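PDB 3LKE: enoyl-CoA hydratase from Bacillus halodurans, which belongs to the crotonase superfamily and probably catalyses the hydration of the double bond of enoyl-CoA thioesters. Local coordinates for residues N26-D29 and A30-T34. Sequence-based numbering, arbitrary orientation.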
loop_
_atom_site.group_PDB
_atom_site.type_symbol
_atom_site.label_atom_id
_atom_site.label_comp_id
_atom_site.label_asym_id
_atom_site.label_seq_id
_atom_site.Cartn_x
_atom_site.Cartn_y
_atom_site.Cartn_z
ATOM N N ASN A 26 4.363 25.641 -20.567
ATOM C CA ASN A 26 3.873 25.398 -19.209
ATOM C C ASN A 26 4.934 24.757 -18.310
ATOM O O ASN A 26 4.615 24.003 -17.384
ATOM C CB ASN A 26 2.581 24.569 -19.234
ATOM C CG ASN A 26 1.384 25.370 -19.730
ATOM O OD1 ASN A 26 1.470 26.590 -19.929
ATOM N ND2 ASN A 26 0.270 24.686 -19.947
ATOM N N GLY A 27 6.196 25.071 -18.587
ATOM C CA GLY A 27 7.310 24.567 -17.798
ATOM C C GLY A 27 7.310 25.154 -16.404
ATOM O O GLY A 27 6.697 26.199 -16.155
ATOM N N LEU A 28 7.992 24.476 -15.485
ATOM C CA LEU A 28 7.984 24.882 -14.091
ATOM C C LEU A 28 9.240 25.666 -13.744
ATOM O O LEU A 28 10.348 25.135 -13.795
ATOM C CB LEU A 28 7.860 23.651 -13.182
ATOM C CG LEU A 28 6.741 22.680 -13.553
ATOM C CD1 LEU A 28 6.707 21.505 -12.565
ATOM C CD2 LEU A 28 5.416 23.381 -13.572
ATOM N N ASP A 29 9.061 26.941 -13.420
ATOM C CA ASP A 29 10.145 27.750 -12.884
ATOM C C ASP A 29 9.594 28.542 -11.716
ATOM O O ASP A 29 8.439 28.363 -11.338
ATOM C CB ASP A 29 10.749 28.678 -13.949
ATOM C CG ASP A 29 9.742 29.659 -14.528
ATOM O OD1 ASP A 29 8.699 29.937 -13.890
ATOM O OD2 ASP A 29 10.016 30.169 -15.638
ATOM N N ALA A 30 10.415 29.405 -11.132
ATOM C CA ALA A 30 10.004 30.122 -9.936
ATOM C C ALA A 30 8.856 31.098 -10.206
ATOM O O ALA A 30 8.009 31.326 -9.342
ATOM C CB ALA A 30 11.192 30.840 -9.318
ATOM N N GLU A 31 8.831 31.673 -11.405
ATOM C CA GLU A 31 7.791 32.632 -11.768
ATOM C C GLU A 31 6.424 31.959 -11.856
ATOM O O GLU A 31 5.467 32.374 -11.207
ATOM C CB GLU A 31 8.133 33.311 -13.095
ATOM C CG GLU A 31 7.304 34.540 -13.398
ATOM C CD GLU A 31 7.885 35.371 -14.532
ATOM O OE1 GLU A 31 9.002 35.057 -14.998
ATOM O OE2 GLU A 31 7.218 36.332 -14.961
ATOM N N LEU A 32 6.338 30.914 -12.666
ATOM C CA LEU A 32 5.102 30.146 -12.754
ATOM C C LEU A 32 4.752 29.545 -11.386
ATOM O O LEU A 32 3.608 29.607 -10.940
ATOM C CB LEU A 32 5.214 29.040 -13.808
ATOM C CG LEU A 32 3.948 28.180 -13.884
ATOM C CD1 LEU A 32 3.637 27.789 -15.316
ATOM C CD2 LEU A 32 4.045 26.934 -12.977
ATOM N N GLY A 33 5.747 28.968 -10.720
ATOM C CA GLY A 33 5.517 28.338 -9.434
ATOM C C GLY A 33 4.907 29.313 -8.451
ATOM O O GLY A 33 3.945 29.000 -7.752
ATOM N N THR A 34 5.455 30.520 -8.412
ATOM C CA THR A 34 4.974 31.527 -7.479
ATOM C C THR A 34 3.504 31.875 -7.712
ATOM O O THR A 34 2.731 32.019 -6.765
ATOM C CB THR A 34 5.836 32.796 -7.554
ATOM O OG1 THR A 34 7.190 32.469 -7.208
ATOM C CG2 THR A 34 5.300 33.852 -6.599
#
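D29 closes the first turn of helix 30-45 with L32 and G33 and illustrates the N-cap, in which a short polar side chain takes up an amide that the helix itself cannot satisfy. From CB the chain runs on to CG, which a chi1 of 60° sets in the cleft flanked by the backbone N and C, a turn that folds the carboxylate back over the start of the helix. OD1 accepts from L32 N at 2.8 Å, the N-H pointing almost straight at the oxygen (166°), and also lies 3.0 Å from E31 N. OD2, the second carboxylate oxygen, is bound by Y21 OH and forms a salt bridge with K24, so both oxygens are engaged and the carboxylate's rotation is probably fixed. The first regular helical bond follows at once, G33 N donating to D29 O at 2.8 Å. On the apolar side of the turn, L32 CD1 lies 3.5 Å from G27 O, a buried carbonyl without a hydrogen-bonding partner, while its CD2 meets L28 CD2 at 3.9 Å, joining loop and helix through apolar contact. Replacing D29 with an alanine would probably leave L32 N uncapped and K24 without its carboxylate mate, weakening the tie between loop and helix. A negative carboxylate at the amino end is likely to be favoured by the helix dipole, and K24 probably offsets its charge, so one side chain caps the helix and, through Y21 and K24, ties its start to the preceding loop.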